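Local coordinates for protein Non-sulfated chondroitin lyase E66 (Autographa californica nucleopolyhedrovirus, PDB 3VSN) that cleaves non-sulfated chondroitin as a polysaccharide lyase of the occlusion-derived virus envelope and is essential for oral infection of the insect host, at residues I357-R367 with V383-L391. Numbering follows the deposited sequence. Where two conformers were deposited one is given.
Sequences IQAPLWTMARR and VSFESGIIL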
loop_
_atom_site.group_PDB
_atom_site.type_symbol
_atom_site.label_atom_id
_atom_site.label_comp_id
_atom_site.label_asym_id
_atom_site.label_seq_id
_atom_site.Cartn_x
_atom_site.Cartn_y
_atom_site.Cartn_z
ATOM N N ILE A 357 10.220 -3.850 14.910
ATOM C CA ILE A 357 9.442 -2.962 15.787
ATOM C C ILE A 357 8.165 -2.408 15.135
ATOM O O ILE A 357 7.495 -1.547 15.706
ATOM C CB ILE A 357 10.297 -1.793 16.351
ATOM C CG1 ILE A 357 10.843 -0.896 15.227
ATOM C CG2 ILE A 357 11.427 -2.322 17.226
ATOM C CD1 ILE A 357 11.455 0.400 15.726
ATOM N N GLN A 358 7.820 -2.921 13.957
ATOM C CA GLN A 358 6.756 -2.329 13.143
ATOM C C GLN A 358 5.347 -2.914 13.361
ATOM O O GLN A 358 4.388 -2.459 12.731
ATOM C CB GLN A 358 7.141 -2.374 11.653
ATOM C CG GLN A 358 8.232 -1.384 11.249
ATOM C CD GLN A 358 9.647 -1.828 11.618
ATOM O OE1 GLN A 358 9.867 -2.939 12.109
ATOM N NE2 GLN A 358 10.618 -0.954 11.370
ATOM N N ALA A 359 5.220 -3.905 14.244
ATOM C CA ALA A 359 3.922 -4.564 14.466
ATOM C C ALA A 359 2.810 -3.641 14.982
ATOM O O ALA A 359 1.680 -3.732 14.498
ATOM C CB ALA A 359 4.061 -5.791 15.357
ATOM N N PRO A 360 3.111 -2.762 15.965
ATOM C CA PRO A 360 2.055 -1.840 16.392
ATOM C C PRO A 360 1.494 -0.969 15.262
ATOM O O PRO A 360 0.275 -0.797 15.177
ATOM C CB PRO A 360 2.746 -0.993 17.464
ATOM C CG PRO A 360 3.749 -1.936 18.051
ATOM C CD PRO A 360 4.288 -2.673 16.852
ATOM N N LEU A 361 2.368 -0.458 14.396
ATOM C CA LEU A 361 1.947 0.346 13.244
ATOM C C LEU A 361 1.071 -0.450 12.269
ATOM O O LEU A 361 0.080 0.069 11.754
ATOM C CB LEU A 361 3.169 0.933 12.517
ATOM C CG LEU A 361 2.941 1.876 11.327
ATOM C CD1 LEU A 361 2.223 3.153 11.747
ATOM C CD2 LEU A 361 4.264 2.203 10.651
ATOM N N TRP A 362 1.426 -1.712 12.040
ATOM C CA TRP A 362 0.666 -2.582 11.133
ATOM C C TRP A 362 -0.679 -3.002 11.663
ATOM O O TRP A 362 -1.576 -3.348 10.889
ATOM C CB TRP A 362 1.468 -3.835 10.809
ATOM C CG TRP A 362 2.601 -3.639 9.827
ATOM C CD1 TRP A 362 3.298 -2.467 9.532
ATOM C CD2 TRP A 362 3.226 -4.673 8.995
ATOM N NE1 TRP A 362 4.273 -2.701 8.588
ATOM C CE2 TRP A 362 4.284 -4.004 8.228
ATOM C CE3 TRP A 362 3.014 -6.035 8.809
ATOM C CZ2 TRP A 362 5.085 -4.691 7.326
ATOM C CZ3 TRP A 362 3.831 -6.721 7.899
ATOM C CH2 TRP A 362 4.843 -6.063 7.179
ATOM N N THR A 363 -0.830 -2.997 12.982
ATOM C CA THR A 363 -2.031 -3.541 13.613
ATOM C C THR A 363 -2.951 -2.487 14.218
ATOM O O THR A 363 -4.134 -2.751 14.441
ATOM C CB THR A 363 -1.675 -4.555 14.718
ATOM O OG1 THR A 363 -0.840 -3.929 15.702
ATOM C CG2 THR A 363 -0.956 -5.763 14.125
ATOM N N MET A 364 -2.419 -1.299 14.489
ATOM C CA MET A 364 -3.170 -0.315 15.265
ATOM C C MET A 364 -3.204 1.101 14.690
ATOM O O MET A 364 -3.732 2.009 15.335
ATOM C CB MET A 364 -2.667 -0.298 16.715
ATOM C CG MET A 364 -3.041 -1.539 17.506
ATOM S SD MET A 364 -2.387 -1.523 19.185
ATOM C CE MET A 364 -0.700 -2.054 18.902
ATOM N N ALA A 365 -2.655 1.300 13.490
ATOM C CA ALA A 365 -2.758 2.611 12.836
ATOM C C ALA A 365 -4.226 2.938 12.576
ATOM O O ALA A 365 -4.926 2.186 11.895
ATOM C CB ALA A 365 -1.964 2.649 11.537
ATOM N N ARG A 366 -4.683 4.046 13.152
ATOM C CA ARG A 366 -6.044 4.545 12.967
ATOM C C ARG A 366 -5.938 6.036 12.693
ATOM O O ARG A 366 -6.083 6.863 13.596
ATOM C CB ARG A 366 -6.903 4.282 14.214
ATOM C CG ARG A 366 -6.958 2.827 14.667
ATOM C CD ARG A 366 -7.732 1.960 13.687
ATOM N NE ARG A 366 -7.973 0.620 14.221
ATOM C CZ ARG A 366 -7.172 -0.424 14.024
ATOM N NH1 ARG A 366 -6.059 -0.300 13.304
ATOM N NH2 ARG A 366 -7.482 -1.599 14.555
ATOM N N ARG A 367 -5.661 6.366 11.437
ATOM C CA ARG A 367 -5.223 7.708 11.067
ATOM C C ARG A 367 -5.810 8.131 9.721
ATOM O O ARG A 367 -6.019 7.303 8.824
ATOM C CB ARG A 367 -3.682 7.752 11.035
ATOM C CG ARG A 367 -3.059 9.018 10.459
ATOM C CD ARG A 367 -3.181 10.235 11.371
ATOM N NE ARG A 367 -2.718 11.434 10.672
ATOM C CZ ARG A 367 -1.453 11.848 10.624
ATOM N NH1 ARG A 367 -0.497 11.176 11.260
ATOM N NH2 ARG A 367 -1.140 12.945 9.942
ATOM N N VAL A 383 8.622 5.269 14.093
ATOM C CA VAL A 383 7.787 4.200 13.518
ATOM C C VAL A 383 6.908 3.487 14.566
ATOM O O VAL A 383 5.951 2.794 14.215
ATOM C CB VAL A 383 8.636 3.201 12.680
ATOM C CG1 VAL A 383 9.436 2.262 13.571
ATOM C CG2 VAL A 383 7.768 2.409 11.705
ATOM N N SER A 384 7.236 3.674 15.845
ATOM C CA SER A 384 6.481 3.089 16.950
ATOM C C SER A 384 5.234 3.898 17.300
ATOM O O SER A 384 4.438 3.481 18.139
ATOM C CB SER A 384 7.364 2.984 18.196
ATOM O OG SER A 384 8.402 2.044 18.004
ATOM N N PHE A 385 5.075 5.053 16.661
ATOM C CA PHE A 385 4.068 6.023 17.071
ATOM C C PHE A 385 3.184 6.461 15.910
ATOM O O PHE A 385 3.674 6.853 14.850
ATOM C CB PHE A 385 4.746 7.235 17.721
ATOM C CG PHE A 385 5.779 6.864 18.756
ATOM C CD1 PHE A 385 5.394 6.526 20.049
ATOM C CD2 PHE A 385 7.132 6.823 18.427
ATOM C CE1 PHE A 385 6.338 6.165 20.997
ATOM C CE2 PHE A 385 8.084 6.468 19.374
ATOM C CZ PHE A 385 7.685 6.142 20.659
ATOM N N GLU A 386 1.876 6.380 16.130
ATOM C CA GLU A 386 0.879 6.838 15.170
ATOM C C GLU A 386 -0.471 6.850 15.865
ATOM O O GLU A 386 -0.683 6.105 16.828
ATOM C CB GLU A 386 0.840 5.920 13.936
ATOM C CG GLU A 386 -0.111 6.374 12.831
ATOM C CD GLU A 386 0.152 7.797 12.380
ATOM O OE1 GLU A 386 1.110 8.002 11.604
ATOM O OE2 GLU A 386 -0.592 8.709 12.802
ATOM N N SER A 387 -1.371 7.709 15.391
ATOM C CA SER A 387 -2.744 7.733 15.879
ATOM C C SER A 387 -3.294 6.312 15.885
ATOM O O SER A 387 -3.198 5.598 14.877
ATOM C CB SER A 387 -3.613 8.626 14.992
ATOM O OG SER A 387 -3.161 9.966 15.014
ATOM N N GLY A 388 -3.846 5.900 17.021
ATOM C CA GLY A 388 -4.437 4.570 17.152
ATOM C C GLY A 388 -3.572 3.537 17.855
ATOM O O GLY A 388 -4.092 2.557 18.372
ATOM N N ILE A 389 -2.254 3.736 17.862
ATOM C CA ILE A 389 -1.341 2.761 18.481
ATOM C C ILE A 389 -1.496 2.722 20.007
ATOM O O ILE A 389 -1.502 3.762 20.673
ATOM C CB ILE A 389 0.139 2.989 18.070
ATOM C CG1 ILE A 389 0.316 2.731 16.561
ATOM C CG2 ILE A 389 1.073 2.093 18.885
ATOM C CD1 ILE A 389 1.739 2.860 16.039
ATOM N N ILE A 390 -1.659 1.516 20.544
ATOM C CA ILE A 390 -1.707 1.312 21.989
ATOM C C ILE A 390 -0.287 0.994 22.458
ATOM O O ILE A 390 0.325 0.027 21.990
ATOM C CB ILE A 390 -2.669 0.171 22.397
ATOM C CG1 ILE A 390 -4.092 0.437 21.879
ATOM C CG2 ILE A 390 -2.686 0.002 23.917
ATOM C CD1 ILE A 390 -5.017 -0.760 21.961
ATOM N N LEU A 391 0.230 1.820 23.365
ATOM C CA LEU A 391 1.581 1.653 23.906
ATOM C C LEU A 391 1.536 0.947 25.252
ATOM O O LEU A 391 0.658 1.224 26.074
ATOM C CB LEU A 391 2.279 3.005 24.070
ATOM C CG LEU A 391 2.473 3.900 22.841
ATOM C CD1 LEU A 391 3.141 5.199 23.255
ATOM C CD2 LEU A 391 3.280 3.195 21.758
HETATM O O HOH W 1 5.185 0.148 15.126
HETATM O O HOH W 2 7.283 -0.512 18.397
#
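Arg-367 and Glu-386 form a buried salt bridge: NH1 lies 2.9 Å from OE2, with OE2 in the guanidinium plane at its edge and NH1 on the syn side of the carboxylate. The planes stand 51° apart, and across this contact the guanidinium bonds OE2 alone. OE2 also takes the backbone N-H of Ser-387 on its anti side, while OE1 bonds Tyr-378 OH; these three bonds hold the carboxylate in its rotation.

Backbone bonding centres on the type II turn Glu-386 to Ile-389. Arg-366 N donates to Ser-387 O at 2.8 Å, nearly straight at 171°. Gly-388 takes a positive phi (101°), and its CA comes 3.2 Å from Met-364 O in a CA-H...O contact. Just after the turn, a weak backbone-to-sulfur bond joins Ile-390 N to Met-364 SD at 3.4 Å; the bend of Met-364 at chi3 lays CE over the Ile-390 backbone.

Apolar packing runs from the residues leading into helix 359-364 onto the helix itself. Val-383 divides its branches, CG1 pressing tightly on Ile-357 CD1 (3.5 Å) and CG2 meeting Leu-361 CD2 and Gln-358 CG. Ile-389 sets CG2 on Pro-360 CB at 3.8 Å and CD1 beside the backbone of Leu-361.

One water accepts from Leu-361 N (3.0 Å) and donates to Ile-357 O and Val-383 O, bridging the helix start to the loop.

Backbone bonds of Gly-388 and Ile-389 to Ile-475 join the turn to strand 472-480, and helix 359-364 packs against the turn and outer strand 390-391, in the beta-sandwich part of this alpha/alpha-toroid lyase; Gln-358 lies about 6 Å from the transition-state stabilizer Arg-300, side chain to side chain.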